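Local structure of uncharacterized conserved (Bdellovibrio bacteriovorus, 7O21) at residues Ser107-Tyr118 with Gly130-Pro139; Gln256-Gln267 with Gly278-Lys286. The protein probably trims peptidoglycan as an LD-carboxypeptidase of the YkuD family, an editing of the cell wall that gives this predatory bacterium its curved shape. All coordinates share one frame; numbering follows the deposited sequence.

Contact 1 of 2, residues Ser107-Tyr118 with Gly130-Pro139; sequences SLYGALAFTTNY and GSGIWLHAIP. With SCN (thiocyanate ion), chain E.
Gly130 N donates to Tyr118 OH (2.9 Å) just beyond one end of a short antiparallel strand pairing, 113-116 with 134-136, in the L,D-transpeptidase (YkuD) catalytic domain. The bond arrives in the plane of the Tyr118 ring, whereas Ile133 lies across a face, CD1 4.0 Å from the ring centroid in a CH-pi contact. Ile133 O in turn receives Thr116 OG1 at 2.7 Å. That hydroxyl also accepts from Tyr118 N, closing an ST turn; with chi1 at 72°, OG1 sits between the backbone N and the carbonyl carbon and can serve both partners. The Trp134 ring has a partner on each face: Thr115 CG2 stands 3.8 Å from the centroid of its five-membered ring, and the sulfur of a thiocyanate ion, probably from crystallisation, lies over the opposite face. Leu135 and Phe114 form the hydrogen-bonded pair, Phe114 N meeting Leu135 O at 2.7 Å. Next comes His136, the predicted proton donor/acceptor, beside the predicted nucleophile Cys151. Tyr109, whose OH bonds to Gly225 O of the second subunit, presents its edge to the imidazole face with the planes at 90°. His136 ND1 donates in its ring plane to a lone pair of Ala137 O (2.6 Å), a bond that helps to set the ring's rotation. Beyond it, Pro139 CD closes on Ser107 O at 3.3 Å.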
loop_
_atom_site.group_PDB
_atom_site.type_symbol
_atom_site.label_atom_id
_atom_site.label_comp_id
_atom_site.label_asym_id
_atom_site.label_seq_id
_atom_site.Cartn_x
_atom_site.Cartn_y
_atom_site.Cartn_z
ATOM N N SER A 107 3.877 26.563 1.123
ATOM C CA SER A 107 5.269 27.009 1.124
ATOM C C SER A 107 6.212 25.904 0.670
ATOM O O SER A 107 7.278 26.183 0.104
ATOM C CB SER A 107 5.667 27.498 2.520
ATOM O OG SER A 107 5.526 26.452 3.479
ATOM N N LEU A 108 5.843 24.644 0.907
ATOM C CA LEU A 108 6.676 23.516 0.519
ATOM C C LEU A 108 6.218 22.850 -0.771
ATOM O O LEU A 108 7.056 22.293 -1.489
ATOM C CB LEU A 108 6.686 22.449 1.624
ATOM C CG LEU A 108 7.197 22.849 3.008
ATOM C CD1 LEU A 108 7.211 21.617 3.910
ATOM C CD2 LEU A 108 8.574 23.454 2.918
ATOM N N TYR A 109 4.918 22.873 -1.067
ATOM C CA TYR A 109 4.355 22.027 -2.110
ATOM C C TYR A 109 3.575 22.802 -3.155
ATOM O O TYR A 109 3.049 22.195 -4.095
ATOM C CB TYR A 109 3.473 20.932 -1.478
ATOM C CG TYR A 109 4.276 20.085 -0.527
ATOM C CD1 TYR A 109 5.335 19.315 -0.981
ATOM C CD2 TYR A 109 3.989 20.079 0.840
ATOM C CE1 TYR A 109 6.092 18.574 -0.115
ATOM C CE2 TYR A 109 4.739 19.331 1.713
ATOM C CZ TYR A 109 5.781 18.574 1.230
ATOM O OH TYR A 109 6.560 17.825 2.067
ATOM N N GLY A 110 3.485 24.118 -3.023
ATOM C CA GLY A 110 2.628 24.853 -3.924
ATOM C C GLY A 110 1.198 24.343 -3.887
ATOM O O GLY A 110 0.699 23.848 -2.865
ATOM N N ALA A 111 0.527 24.441 -5.035
ATOM C CA ALA A 111 -0.918 24.277 -5.054
ATOM C C ALA A 111 -1.371 22.829 -4.977
ATOM O O ALA A 111 -2.512 22.580 -4.580
ATOM C CB ALA A 111 -1.507 24.920 -6.309
ATOM N N LEU A 112 -0.523 21.865 -5.332
ATOM C CA LEU A 112 -0.977 20.487 -5.417
ATOM C C LEU A 112 0.224 19.574 -5.268
ATOM O O LEU A 112 1.333 19.919 -5.669
ATOM C CB LEU A 112 -1.618 20.192 -6.780
ATOM C CG LEU A 112 -3.061 20.567 -7.112
ATOM C CD1 LEU A 112 -3.393 20.062 -8.513
ATOM C CD2 LEU A 112 -4.027 19.981 -6.104
ATOM N N ALA A 113 -0.025 18.379 -4.742
ATOM C CA ALA A 113 0.972 17.319 -4.737
ATOM C C ALA A 113 0.289 16.019 -5.103
ATOM O O ALA A 113 -0.873 15.796 -4.761
ATOM C CB ALA A 113 1.649 17.135 -3.372
ATOM N N PHE A 114 1.027 15.153 -5.787
ATOM C CA PHE A 114 0.580 13.799 -6.067
ATOM C C PHE A 114 1.594 12.839 -5.474
ATOM O O PHE A 114 2.795 12.972 -5.724
ATOM C CB PHE A 114 0.465 13.570 -7.571
ATOM C CG PHE A 114 -0.620 14.373 -8.211
ATOM C CD1 PHE A 114 -0.355 15.649 -8.700
ATOM C CD2 PHE A 114 -1.915 13.868 -8.313
ATOM C CE1 PHE A 114 -1.354 16.405 -9.279
ATOM C CE2 PHE A 114 -2.924 14.631 -8.893
ATOM C CZ PHE A 114 -2.639 15.901 -9.376
ATOM N N THR A 115 1.111 11.895 -4.667
ATOM C CA THR A 115 2.018 10.930 -4.072
ATOM C C THR A 115 2.300 9.814 -5.068
ATOM O O THR A 115 1.559 9.611 -6.036
ATOM C CB THR A 115 1.395 10.341 -2.808
ATOM O OG1 THR A 115 0.248 9.550 -3.174
ATOM C CG2 THR A 115 0.958 11.459 -1.848
ATOM N N THR A 116 3.362 9.068 -4.800
ATOM C CA THR A 116 3.713 7.908 -5.613
ATOM C C THR A 116 3.683 6.635 -4.771
ATOM O O THR A 116 3.439 6.653 -3.553
ATOM C CB THR A 116 5.104 8.058 -6.233
ATOM O OG1 THR A 116 6.110 7.917 -5.213
ATOM C CG2 THR A 116 5.267 9.399 -6.979
ATOM N N ASN A 117 3.937 5.509 -5.436
ATOM C CA ASN A 117 4.102 4.232 -4.758
ATOM C C ASN A 117 5.554 3.948 -4.398
ATOM O O ASN A 117 5.881 2.800 -4.081
ATOM C CB ASN A 117 3.506 3.090 -5.592
ATOM C CG ASN A 117 4.252 2.873 -6.899
ATOM O OD1 ASN A 117 4.674 3.813 -7.536
ATOM N ND2 ASN A 117 4.441 1.603 -7.279
ATOM N N TYR A 118 6.436 4.941 -4.449
ATOM C CA TYR A 118 7.800 4.709 -3.997
ATOM C C TYR A 118 7.794 4.373 -2.509
ATOM O O TYR A 118 7.137 5.064 -1.722
ATOM C CB TYR A 118 8.685 5.941 -4.214
ATOM C CG TYR A 118 10.073 5.742 -3.637
ATOM C CD1 TYR A 118 11.082 5.181 -4.404
ATOM C CD2 TYR A 118 10.363 6.081 -2.318
ATOM C CE1 TYR A 118 12.351 4.968 -3.881
ATOM C CE2 TYR A 118 11.626 5.875 -1.791
ATOM C CZ TYR A 118 12.613 5.322 -2.580
ATOM O OH TYR A 118 13.878 5.102 -2.077
ATOM N N GLY A 130 14.919 5.460 0.619
ATOM C CA GLY A 130 15.081 6.714 1.328
ATOM C C GLY A 130 13.771 7.427 1.594
ATOM O O GLY A 130 12.772 6.792 1.948
ATOM N N SER A 131 13.759 8.746 1.427
ATOM C CA SER A 131 12.554 9.517 1.684
ATOM C C SER A 131 11.573 9.381 0.521
ATOM O O SER A 131 11.944 9.028 -0.603
ATOM C CB SER A 131 12.895 10.988 1.931
ATOM O OG SER A 131 13.989 11.405 1.131
ATOM N N GLY A 132 10.304 9.671 0.809
ATOM C CA GLY A 132 9.257 9.483 -0.179
ATOM C C GLY A 132 9.438 10.361 -1.404
ATOM O O GLY A 132 10.177 11.350 -1.408
ATOM N N ILE A 133 8.737 9.982 -2.472
ATOM C CA ILE A 133 8.767 10.711 -3.736
ATOM C C ILE A 133 7.353 11.170 -4.036
ATOM O O ILE A 133 6.435 10.344 -4.134
ATOM C CB ILE A 133 9.290 9.844 -4.891
ATOM C CG1 ILE A 133 10.692 9.323 -4.585
ATOM C CG2 ILE A 133 9.286 10.624 -6.196
ATOM C CD1 ILE A 133 11.307 8.557 -5.735
ATOM N N TRP A 134 7.192 12.482 -4.228
ATOM C CA TRP A 134 5.959 13.091 -4.691
ATOM C C TRP A 134 6.265 13.900 -5.942
ATOM O O TRP A 134 7.403 14.322 -6.172
ATOM C CB TRP A 134 5.416 14.097 -3.664
ATOM C CG TRP A 134 4.833 13.533 -2.396
ATOM C CD1 TRP A 134 4.777 12.227 -2.016
ATOM C CD2 TRP A 134 4.209 14.286 -1.353
ATOM N NE1 TRP A 134 4.164 12.119 -0.783
ATOM C CE2 TRP A 134 3.801 13.373 -0.360
ATOM C CE3 TRP A 134 3.960 15.651 -1.160
ATOM C CZ2 TRP A 134 3.144 13.777 0.806
ATOM C CZ3 TRP A 134 3.316 16.053 -0.004
ATOM C CH2 TRP A 134 2.908 15.119 0.963
ATOM N N LEU A 135 5.219 14.152 -6.728
ATOM C CA LEU A 135 5.233 15.174 -7.770
ATOM C C LEU A 135 4.463 16.370 -7.217
ATOM O O LEU A 135 3.301 16.225 -6.824
ATOM C CB LEU A 135 4.539 14.639 -9.023
ATOM C CG LEU A 135 4.117 15.683 -10.062
ATOM C CD1 LEU A 135 5.305 16.342 -10.797
ATOM C CD2 LEU A 135 3.182 15.018 -11.059
ATOM N N HIS A 136 5.115 17.525 -7.108
ATOM C CA HIS A 136 4.431 18.649 -6.476
ATOM C C HIS A 136 4.932 19.965 -7.046
ATOM O O HIS A 136 5.763 19.996 -7.949
ATOM C CB HIS A 136 4.538 18.600 -4.943
ATOM C CG HIS A 136 5.926 18.764 -4.409
ATOM N ND1 HIS A 136 6.563 19.990 -4.342
ATOM C CD2 HIS A 136 6.786 17.866 -3.868
ATOM C CE1 HIS A 136 7.757 19.831 -3.799
ATOM N NE2 HIS A 136 7.917 18.550 -3.503
ATOM N N ALA A 137 4.383 21.062 -6.533
ATOM C CA ALA A 137 4.777 22.387 -6.974
ATOM C C ALA A 137 5.494 23.113 -5.835
ATOM O O ALA A 137 5.977 22.479 -4.881
ATOM C CB ALA A 137 3.557 23.129 -7.520
ATOM N N ILE A 138 5.604 24.404 -5.962
ATOM C CA ILE A 138 6.382 25.206 -4.994
ATOM C C ILE A 138 6.040 26.667 -5.253
ATOM O O ILE A 138 5.550 26.963 -6.272
ATOM C CB ILE A 138 7.879 24.871 -5.158
ATOM C CG1 ILE A 138 8.635 24.957 -3.828
ATOM C CG2 ILE A 138 8.513 25.652 -6.304
ATOM C CD1 ILE A 138 9.773 24.024 -3.684
ATOM N N PRO A 139 6.307 27.599 -4.334
ATOM C CA PRO A 139 6.012 28.982 -4.628
ATOM C C PRO A 139 6.793 29.466 -5.858
ATOM O O PRO A 139 7.881 29.139 -6.090
ATOM C CB PRO A 139 6.506 29.678 -3.365
ATOM C CG PRO A 139 6.199 28.654 -2.312
ATOM C CD PRO A 139 6.672 27.377 -2.963
HETATM S S SCN E . 7.704 13.018 0.936
HETATM C C SCN E . 7.942 14.676 0.855
HETATM N N SCN E . 8.101 15.803 0.785
HETATM O O HOH W 1 4.470 8.746 -1.921
HETATM O O HOH W 2 6.951 7.835 -1.668
#

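Contact 2 of 2, residues Gln256-Gln267 with Gly278-Lys286; sequences QHNDQLLVKTLQ and GVKTIYALK
Strand residues Gln260-Gln267 and Gly278-Lys286 pair as the two arms of an antiparallel beta hairpin in the middle of the sheet of the NTF2-like domain. Strand 246-257 flanks one arm and strand 290-300 the other, so both arms are interior strands. The ladder is regular: Leu261, Val263, Thr265 and Gln267 each exchange a pair of backbone hydrogen bonds with Ala284, Ile282, Lys280 and Gly278 respectively, and Lys286 N extends the series to Asp259 O (2.9 Å). A type II' turn, His257 to Gln260, leads into the first arm.

The two faces differ in character. On the one bearing Leu262, methyl CD2 sits over the Tyr283 ring, 3.8 Å from its centroid and only 18° off the ring normal, while also touching Thr281 CG2 at 3.5 Å. The phenol is held further by Glu297, which takes its OH, and by an edge-to-face contact with Phe122. Nearby, the fully extended Lys264 lays CE against Val279 CG1 (3.6 Å) and sends its ammonium on to a cation-pi contact with Phe39.

On the opposite face, Leu261, Val263, Ala284 and Ile282 form an apolar run, with helix 184-206 packed on Leu261 and Ile282. Past this run, Lys280 curls toward Gln267 on the next pair: bends at chi2, chi3 and chi4 coil its chain, shortening its reach, and NZ donates in the amide plane to a lone pair of Gln267 OE1 at 2.8 Å. Thr265 CG2 abuts Lys280 CB (3.8 Å), and Glu296 forms a salt bridge with the same ammonium. Glu296 balances the charge of this buried lysine and Gln267 OE1 adds a neutral acceptor; together they would be expected to favour the protonated form, so the apolar run gives way to a polar end of Thr265, Lys280 and Gln267.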
loop_
_atom_site.group_PDB
_atom_site.type_symbol
_atom_site.label_atom_id
_atom_site.label_comp_id
_atom_site.label_asym_id
_atom_site.label_seq_id
_atom_site.Cartn_x
_atom_site.Cartn_y
_atom_site.Cartn_z
ATOM N N GLN A 256 10.820 -0.482 -19.992
ATOM C CA GLN A 256 12.108 -1.146 -19.818
ATOM C C GLN A 256 13.154 -0.064 -19.624
ATOM O O GLN A 256 13.424 0.709 -20.545
ATOM C CB GLN A 256 12.445 -2.003 -21.035
ATOM C CG GLN A 256 13.420 -3.131 -20.719
ATOM C CD GLN A 256 14.834 -2.641 -20.482
ATOM O OE1 GLN A 256 15.367 -2.715 -19.359
ATOM N NE2 GLN A 256 15.460 -2.143 -21.541
ATOM N N HIS A 257 13.734 -0.002 -18.432
ATOM C CA HIS A 257 14.719 1.017 -18.106
ATOM C C HIS A 257 15.799 0.415 -17.217
ATOM O O HIS A 257 15.491 -0.276 -16.243
ATOM C CB HIS A 257 14.036 2.208 -17.418
ATOM C CG HIS A 257 14.968 3.322 -17.083
ATOM N ND1 HIS A 257 15.390 3.574 -15.795
ATOM C CD2 HIS A 257 15.573 4.239 -17.867
ATOM C CE1 HIS A 257 16.204 4.612 -15.799
ATOM N NE2 HIS A 257 16.346 5.025 -17.046
ATOM N N ASN A 258 17.068 0.683 -17.548
ATOM C CA ASN A 258 18.217 0.151 -16.787
ATOM C C ASN A 258 18.074 -1.369 -16.732
ATOM O O ASN A 258 17.932 -2.016 -17.780
ATOM C CB ASN A 258 18.345 0.838 -15.431
ATOM C CG ASN A 258 18.924 2.239 -15.526
ATOM O OD1 ASN A 258 19.565 2.581 -16.508
ATOM N ND2 ASN A 258 18.705 3.043 -14.491
ATOM N N ASP A 259 18.087 -1.974 -15.556
ATOM C CA ASP A 259 17.975 -3.417 -15.427
ATOM C C ASP A 259 16.534 -3.910 -15.386
ATOM O O ASP A 259 16.318 -5.124 -15.347
ATOM C CB ASP A 259 18.693 -3.858 -14.144
ATOM C CG ASP A 259 18.184 -3.120 -12.892
ATOM O OD1 ASP A 259 17.835 -1.909 -12.969
ATOM O OD2 ASP A 259 18.137 -3.754 -11.811
ATOM N N GLN A 260 15.551 -3.019 -15.419
ATOM C CA GLN A 260 14.177 -3.339 -15.033
ATOM C C GLN A 260 13.250 -3.465 -16.237
ATOM O O GLN A 260 13.393 -2.751 -17.240
ATOM C CB GLN A 260 13.630 -2.231 -14.130
ATOM C CG GLN A 260 14.303 -2.176 -12.771
ATOM C CD GLN A 260 13.889 -0.971 -11.968
ATOM O OE1 GLN A 260 13.037 -0.175 -12.396
ATOM N NE2 GLN A 260 14.504 -0.804 -10.808
ATOM N N LEU A 261 12.291 -4.386 -16.119
ATOM C CA LEU A 261 11.192 -4.527 -17.066
ATOM C C LEU A 261 9.906 -4.622 -16.265
ATOM O O LEU A 261 9.813 -5.428 -15.336
ATOM C CB LEU A 261 11.343 -5.789 -17.929
ATOM C CG LEU A 261 10.176 -6.153 -18.860
ATOM C CD1 LEU A 261 9.985 -5.109 -19.943
ATOM C CD2 LEU A 261 10.380 -7.528 -19.482
ATOM N N LEU A 262 8.925 -3.781 -16.615
ATOM C CA LEU A 262 7.613 -3.799 -15.979
ATOM C C LEU A 262 6.578 -3.965 -17.081
ATOM O O LEU A 262 6.588 -3.214 -18.067
ATOM C CB LEU A 262 7.372 -2.490 -15.219
ATOM C CG LEU A 262 6.175 -2.328 -14.276
ATOM C CD1 LEU A 262 4.870 -2.143 -15.036
ATOM C CD2 LEU A 262 6.067 -3.429 -13.264
ATOM N N VAL A 263 5.705 -4.958 -16.924
ATOM C CA VAL A 263 4.602 -5.211 -17.844
ATOM C C VAL A 263 3.325 -5.253 -17.020
ATOM O O VAL A 263 3.269 -5.940 -16.000
ATOM C CB VAL A 263 4.800 -6.539 -18.601
ATOM C CG1 VAL A 263 3.640 -6.812 -19.521
ATOM C CG2 VAL A 263 6.096 -6.484 -19.413
ATOM N N LYS A 264 2.304 -4.491 -17.437
ATOM C CA LYS A 264 1.015 -4.511 -16.745
ATOM C C LYS A 264 -0.094 -4.679 -17.773
ATOM O O LYS A 264 -0.094 -4.004 -18.812
ATOM C CB LYS A 264 0.817 -3.221 -15.939
ATOM C CG LYS A 264 -0.491 -3.158 -15.160
ATOM C CD LYS A 264 -0.582 -1.826 -14.425
ATOM C CE LYS A 264 -1.867 -1.686 -13.617
ATOM N NZ LYS A 264 -1.822 -0.454 -12.746
ATOM N N THR A 265 -1.022 -5.597 -17.489
ATOM C CA THR A 265 -2.055 -5.979 -18.446
ATOM C C THR A 265 -3.319 -6.381 -17.692
ATOM O O THR A 265 -3.278 -6.677 -16.499
ATOM C CB THR A 265 -1.553 -7.132 -19.330
ATOM O OG1 THR A 265 -2.567 -7.525 -20.262
ATOM C CG2 THR A 265 -1.190 -8.334 -18.490
ATOM N N LEU A 266 -4.455 -6.325 -18.388
ATOM C CA LEU A 266 -5.681 -6.972 -17.924
ATOM C C LEU A 266 -5.687 -8.409 -18.445
ATOM O O LEU A 266 -5.618 -8.642 -19.658
ATOM C CB LEU A 266 -6.912 -6.205 -18.408
ATOM C CG LEU A 266 -8.254 -6.693 -17.844
ATOM C CD1 LEU A 266 -8.309 -6.499 -16.339
ATOM C CD2 LEU A 266 -9.401 -5.927 -18.485
ATOM N N GLN A 267 -5.728 -9.366 -17.528
ATOM C CA GLN A 267 -5.555 -10.779 -17.843
ATOM C C GLN A 267 -6.861 -11.532 -17.650
ATOM O O GLN A 267 -7.508 -11.401 -16.609
ATOM C CB GLN A 267 -4.501 -11.365 -16.911
ATOM C CG GLN A 267 -4.351 -12.884 -16.972
ATOM C CD GLN A 267 -3.471 -13.402 -15.844
ATOM O OE1 GLN A 267 -2.255 -13.249 -15.883
ATOM N NE2 GLN A 267 -4.086 -13.960 -14.815
ATOM N N GLY A 278 -8.311 -10.089 -14.049
ATOM C CA GLY A 278 -7.588 -9.388 -13.005
ATOM C C GLY A 278 -6.449 -8.607 -13.607
ATOM O O GLY A 278 -6.086 -8.783 -14.773
ATOM N N VAL A 279 -5.903 -7.720 -12.793
ATOM C CA VAL A 279 -4.789 -6.883 -13.203
ATOM C C VAL A 279 -3.511 -7.661 -12.921
ATOM O O VAL A 279 -3.241 -8.028 -11.774
ATOM C CB VAL A 279 -4.810 -5.551 -12.448
ATOM C CG1 VAL A 279 -3.607 -4.709 -12.838
ATOM C CG2 VAL A 279 -6.111 -4.804 -12.750
ATOM N N LYS A 280 -2.726 -7.911 -13.961
ATOM C CA LYS A 280 -1.496 -8.695 -13.859
ATOM C C LYS A 280 -0.315 -7.748 -14.053
ATOM O O LYS A 280 -0.212 -7.068 -15.084
ATOM C CB LYS A 280 -1.498 -9.776 -14.936
ATOM C CG LYS A 280 -0.197 -10.584 -15.100
ATOM C CD LYS A 280 0.441 -11.084 -13.798
ATOM C CE LYS A 280 -0.452 -12.089 -13.028
ATOM N NZ LYS A 280 -0.474 -13.432 -13.675
ATOM N N THR A 281 0.544 -7.658 -13.040
ATOM C CA THR A 281 1.766 -6.870 -13.141
ATOM C C THR A 281 2.961 -7.792 -12.972
ATOM O O THR A 281 3.037 -8.540 -11.994
ATOM C CB THR A 281 1.821 -5.794 -12.068
ATOM O OG1 THR A 281 0.584 -5.071 -12.064
ATOM C CG2 THR A 281 2.946 -4.838 -12.363
ATOM N N ILE A 282 3.880 -7.736 -13.934
ATOM C CA ILE A 282 5.084 -8.561 -13.965
ATOM C C ILE A 282 6.287 -7.642 -13.776
ATOM O O ILE A 282 6.409 -6.617 -14.455
ATOM C CB ILE A 282 5.183 -9.286 -15.315
ATOM C CG1 ILE A 282 3.905 -10.103 -15.566
ATOM C CG2 ILE A 282 6.443 -10.144 -15.384
ATOM C CD1 ILE A 282 3.742 -10.546 -17.007
ATOM N N TYR A 283 7.159 -7.995 -12.838
ATOM C CA TYR A 283 8.401 -7.281 -12.578
ATOM C C TYR A 283 9.531 -8.222 -12.955
ATOM O O TYR A 283 9.586 -9.351 -12.459
ATOM C CB TYR A 283 8.528 -6.963 -11.085
ATOM C CG TYR A 283 7.440 -6.087 -10.506
ATOM C CD1 TYR A 283 6.178 -6.595 -10.230
ATOM C CD2 TYR A 283 7.690 -4.753 -10.222
ATOM C CE1 TYR A 283 5.188 -5.797 -9.688
ATOM C CE2 TYR A 283 6.698 -3.942 -9.681
ATOM C CZ TYR A 283 5.461 -4.471 -9.424
ATOM O OH TYR A 283 4.479 -3.668 -8.872
ATOM N N ALA A 284 10.421 -7.770 -13.839
ATOM C CA ALA A 284 11.508 -8.620 -14.312
ATOM C C ALA A 284 12.810 -7.830 -14.323
ATOM O O ALA A 284 12.815 -6.600 -14.334
ATOM C CB ALA A 284 11.220 -9.230 -15.695
ATOM N N LEU A 285 13.924 -8.564 -14.294
ATOM C CA LEU A 285 15.254 -7.972 -14.358
ATOM C C LEU A 285 16.035 -8.621 -15.484
ATOM O O LEU A 285 15.844 -9.804 -15.790
ATOM C CB LEU A 285 16.030 -8.149 -13.035
ATOM C CG LEU A 285 15.444 -7.433 -11.814
ATOM C CD1 LEU A 285 16.210 -7.837 -10.553
ATOM C CD2 LEU A 285 15.433 -5.908 -12.008
ATOM N N LYS A 286 16.943 -7.837 -16.078
ATOM C CA LYS A 286 17.820 -8.355 -17.120
ATOM C C LYS A 286 18.582 -9.578 -16.630
ATOM O O LYS A 286 19.068 -9.623 -15.497
ATOM C CB LYS A 286 18.840 -7.284 -17.511
ATOM C CG LYS A 286 18.288 -6.219 -18.427
ATOM C CD LYS A 286 19.432 -5.403 -19.039
ATOM C CE LYS A 286 18.916 -4.391 -20.056
ATOM N NZ LYS A 286 18.675 -5.027 -21.385
#

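Contact 1 and contact 2 are both antiparallel and largely buried but belong to different domains, their centres 25 Å apart and nearest atoms about 6 Å apart. Contact 2 lies near the centre of the folded chain and joins long strands, exposed at Asn258, Asp259 and Lys286; contact 1 lies farther out and pairs short strands, with exposed loop residues at Gly130-Gly132. The chemistry of contact 1 is more aromatic and more local, gathered round a predicted active-site histidine, whereas contact 2 relies on a backbone ladder, with apolar side chains on both faces and a lysine paired with a carboxylate. Helix 121-126, between the segments of contact 1, packs on Gln260 and Leu285 of contact 2, bridging the domains.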